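Local structure of fructose-1,6-bisphosphatase/inositol-1-monophosphatase (2P3N) at residues Glu165-Arg170 with Val243-Glu248. The protein hydrolyses phosphate esters with the help of magnesium, releasing phosphate from fructose 1,6-bisphosphate and inositol 1-phosphate, and works as a homotetramer. Residues are numbered along the deposited sequence; the frame is centred on the assembly and turned at random.
Sequences EKRTRR and VKVVNE
Arg-167 reaches across to the helix of Val-245 with its guanidinium end alone, a worked example of how a long charged side chain can join two segments whose backbones stay well apart: the CA atoms of Arg-167 and Val-245 are 10.1 Å from each other. The van der Waals part of the contact is small. NH2 of Arg-167 lies 3.3 Å from CG2 of Val-245, meeting the methyl obliquely, and the same nitrogen passes CE of Lys-244 at 4.1 Å. With CG anti to its own carbonyl carbon (chi1 -72°) and a bend at chi3, the arginine chain carries the guanidinium alongside this methyl.

The polar part runs through water and involves no direct hydrogen bond. One water accepts a weak bond from Arg-167 NH2 at 2.7 Å and donates to Glu-248 OE1, also at 2.7 Å. The other carboxylate oxygen, OE2 of Glu-248, is paired with NZ of Lys-244, one helical turn earlier, in a salt bridge modelled so short that its exact length is doubtful. The carboxylate of Glu-248 thus meets Lys-244 directly and Arg-167 through the water, and its negative charge probably eases the proximity of Arg-167 NH2 to Lys-244 NZ, 4.8 Å away.

Far from the magnesium site, the contact joins helix 156-167 to helix 239-253. Val-245 also packs on Arg-163 and Met-164 and Val-246 on Phe-160, while beyond Arg-167 the chain enters strand 170-172, outermost within this chain in a mixed sheet and parallel to strand 147-150.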
ATOM      1  N   GLU A 165      25.749   1.644 -22.063  1.00 80.30           N
ATOM      2  CA  GLU A 165      26.203   0.660 -21.083  1.00 84.14           C
ATOM      3  C   GLU A 165      27.609   0.892 -20.536  1.00 84.39           C
ATOM      4  O   GLU A 165      27.920   0.461 -19.432  1.00 85.85           O
ATOM      5  CB  GLU A 165      26.130  -0.746 -21.689  1.00 91.89           C
ATOM      6  CG  GLU A 165      26.912  -0.892 -22.989  1.00100.59           C
ATOM      7  CD  GLU A 165      26.841  -2.290 -23.574  1.00106.68           C
ATOM      8  OE1 GLU A 165      25.720  -2.831 -23.714  1.00112.01           O
ATOM      9  OE2 GLU A 165      27.909  -2.846 -23.905  1.00111.06           O
ATOM     10  N   LYS A 166      28.456   1.576 -21.295  1.00 83.68           N
ATOM     11  CA  LYS A 166      29.825   1.810 -20.856  1.00 82.36           C
ATOM     12  C   LYS A 166      29.983   3.003 -19.903  1.00 82.39           C
ATOM     13  O   LYS A 166      30.478   2.850 -18.783  1.00 82.70           O
ATOM     14  CB  LYS A 166      30.730   1.989 -22.078  1.00 81.08           C
ATOM     15  CG  LYS A 166      32.184   1.578 -21.856  1.00 80.16           C
ATOM     16  CD  LYS A 166      32.342   0.071 -21.670  1.00 78.79           C
ATOM     17  CE  LYS A 166      32.021  -0.703 -22.946  1.00 78.70           C
ATOM     18  NZ  LYS A 166      30.592  -0.587 -23.371  1.00 75.25           N
ATOM     19  N   ARG A 167      29.561   4.185 -20.341  1.00 80.16           N
ATOM     20  CA  ARG A 167      29.673   5.390 -19.519  1.00 78.33           C
ATOM     21  C   ARG A 167      28.551   5.571 -18.495  1.00 74.98           C
ATOM     22  O   ARG A 167      28.400   6.654 -17.925  1.00 74.22           O
ATOM     23  CB  ARG A 167      29.699   6.635 -20.409  1.00 81.76           C
ATOM     24  CG  ARG A 167      30.971   6.854 -21.204  1.00 83.45           C
ATOM     25  CD  ARG A 167      30.971   8.262 -21.785  1.00 83.40           C
ATOM     26  NE  ARG A 167      30.567   8.319 -23.188  1.00 87.22           N
ATOM     27  CZ  ARG A 167      29.511   7.698 -23.713  1.00 88.96           C
ATOM     28  NH1 ARG A 167      28.720   6.944 -22.958  1.00 89.42           N
ATOM     29  NH2 ARG A 167      29.243   7.839 -25.008  1.00 87.13           N
ATOM     30  N   THR A 168      27.777   4.522 -18.239  1.00 73.39           N
ATOM     31  CA  THR A 168      26.654   4.654 -17.318  1.00 71.05           C
ATOM     32  C   THR A 168      26.540   3.578 -16.226  1.00 69.31           C
ATOM     33  O   THR A 168      26.845   2.400 -16.447  1.00 69.37           O
ATOM     34  CB  THR A 168      25.330   4.731 -18.136  1.00 66.11           C
ATOM     35  OG1 THR A 168      24.434   5.659 -17.515  1.00 67.41           O
ATOM     36  CG2 THR A 168      24.667   3.357 -18.241  1.00 51.64           C
ATOM     37  N   ARG A 169      26.098   4.008 -15.045  1.00 67.07           N
ATOM     38  CA  ARG A 169      25.924   3.130 -13.895  1.00 66.32           C
ATOM     39  C   ARG A 169      25.018   1.957 -14.258  1.00 66.44           C
ATOM     40  O   ARG A 169      25.339   0.798 -13.962  1.00 66.20           O
ATOM     41  CB  ARG A 169      25.316   3.924 -12.732  1.00 70.24           C
ATOM     42  CG  ARG A 169      24.980   3.115 -11.492  1.00 71.09           C
ATOM     43  CD  ARG A 169      26.163   2.994 -10.553  1.00 73.08           C
ATOM     44  NE  ARG A 169      26.494   4.249  -9.870  1.00 74.14           N
ATOM     45  CZ  ARG A 169      25.683   4.895  -9.032  1.00 72.60           C
ATOM     46  NH1 ARG A 169      24.476   4.414  -8.767  1.00 66.90           N
ATOM     47  NH2 ARG A 169      26.088   6.014  -8.442  1.00 76.75           N
ATOM     48  N   ARG A 170      23.892   2.261 -14.907  1.00 63.93           N
ATOM     49  CA  ARG A 170      22.930   1.232 -15.314  1.00 59.56           C
ATOM     50  C   ARG A 170      21.789   1.795 -16.164  1.00 56.33           C
ATOM     51  O   ARG A 170      21.408   2.955 -16.013  1.00 56.72           O
ATOM     52  CB  ARG A 170      22.348   0.549 -14.074  1.00 60.16           C
ATOM     53  CG  ARG A 170      21.608  -0.740 -14.373  1.00 61.83           C
ATOM     54  CD  ARG A 170      22.003  -1.816 -13.373  1.00 59.01           C
ATOM     55  NE  ARG A 170      23.439  -1.796 -13.129  1.00 53.47           N
ATOM     56  CZ  ARG A 170      24.090  -2.739 -12.467  1.00 54.79           C
ATOM     57  NH1 ARG A 170      23.429  -3.785 -11.981  1.00 56.62           N
ATOM     58  NH2 ARG A 170      25.397  -2.634 -12.289  1.00 52.35           N
ATOM     59  N   VAL A 243      22.487  13.731 -25.482  1.00 68.85           N
ATOM     60  CA  VAL A 243      22.136  14.195 -26.821  1.00 73.21           C
ATOM     61  C   VAL A 243      23.083  13.563 -27.835  1.00 75.51           C
ATOM     62  O   VAL A 243      22.660  13.118 -28.899  1.00 75.86           O
ATOM     63  CB  VAL A 243      22.241  15.736 -26.952  1.00 74.34           C
ATOM     64  CG1 VAL A 243      21.788  16.162 -28.334  1.00 77.50           C
ATOM     65  CG2 VAL A 243      21.390  16.423 -25.893  1.00 76.35           C
ATOM     66  N   LYS A 244      24.364  13.506 -27.488  1.00 76.48           N
ATOM     67  CA  LYS A 244      25.362  12.931 -28.384  1.00 77.96           C
ATOM     68  C   LYS A 244      25.151  11.445 -28.627  1.00 78.02           C
ATOM     69  O   LYS A 244      24.944  11.018 -29.758  1.00 79.63           O
ATOM     70  CB  LYS A 244      26.775  13.129 -27.826  1.00 77.76           C
ATOM     71  CG  LYS A 244      27.883  12.839 -28.848  1.00 75.15           C
ATOM     72  CD  LYS A 244      29.086  12.115 -28.236  1.00 71.91           C
ATOM     73  CE  LYS A 244      28.804  10.623 -28.018  1.00 68.14           C
ATOM     74  NZ  LYS A 244      28.536   9.907 -29.301  1.00 63.82           N
ATOM     75  N   VAL A 245      25.217  10.658 -27.560  1.00 77.69           N
ATOM     76  CA  VAL A 245      25.059   9.211 -27.668  1.00 76.64           C
ATOM     77  C   VAL A 245      23.817   8.792 -28.437  1.00 74.55           C
ATOM     78  O   VAL A 245      23.828   7.784 -29.143  1.00 72.74           O
ATOM     79  CB  VAL A 245      25.004   8.546 -26.277  1.00 78.47           C
ATOM     80  CG1 VAL A 245      24.963   7.030 -26.427  1.00 73.54           C
ATOM     81  CG2 VAL A 245      26.203   8.978 -25.448  1.00 81.61           C
ATOM     82  N   VAL A 246      22.746   9.565 -28.294  1.00 73.06           N
ATOM     83  CA  VAL A 246      21.497   9.259 -28.977  1.00 72.46           C
ATOM     84  C   VAL A 246      21.640   9.414 -30.493  1.00 73.09           C
ATOM     85  O   VAL A 246      21.229   8.533 -31.254  1.00 71.36           O
ATOM     86  CB  VAL A 246      20.371  10.166 -28.470  1.00 70.92           C
ATOM     87  CG1 VAL A 246      19.087   9.873 -29.221  1.00 72.08           C
ATOM     88  CG2 VAL A 246      20.175   9.939 -26.988  1.00 71.40           C
ATOM     89  N   ASN A 247      22.220  10.533 -30.923  1.00 76.87           N
ATOM     90  CA  ASN A 247      22.438  10.799 -32.346  1.00 79.29           C
ATOM     91  C   ASN A 247      23.525   9.869 -32.877  1.00 80.59           C
ATOM     92  O   ASN A 247      23.574   9.557 -34.065  1.00 82.42           O
ATOM     93  CB  ASN A 247      22.845  12.264 -32.556  1.00 83.02           C
ATOM     94  CG  ASN A 247      21.681  13.226 -32.360  1.00 85.78           C
ATOM     95  OD1 ASN A 247      21.843  14.318 -31.807  1.00 86.55           O
ATOM     96  ND2 ASN A 247      20.501  12.830 -32.830  1.00 83.66           N
ATOM     97  N   GLU A 248      24.399   9.426 -31.984  1.00 80.98           N
ATOM     98  CA  GLU A 248      25.462   8.509 -32.348  1.00 81.08           C
ATOM     99  C   GLU A 248      24.787   7.209 -32.791  1.00 82.29           C
ATOM    100  O   GLU A 248      25.200   6.578 -33.766  1.00 82.22           O
ATOM    101  CB  GLU A 248      26.353   8.254 -31.133  1.00 82.69           C
ATOM    102  CG  GLU A 248      27.584   7.412 -31.408  1.00 85.57           C
ATOM    103  CD  GLU A 248      28.341   7.059 -30.136  1.00 87.27           C
ATOM    104  OE1 GLU A 248      27.890   6.151 -29.397  1.00 80.46           O
ATOM    105  OE2 GLU A 248      29.385   7.696 -29.872  1.00 91.54           O
TER
HETATM  106  O   HOH W   1      28.790   5.995 -26.903  1.00 47.00           O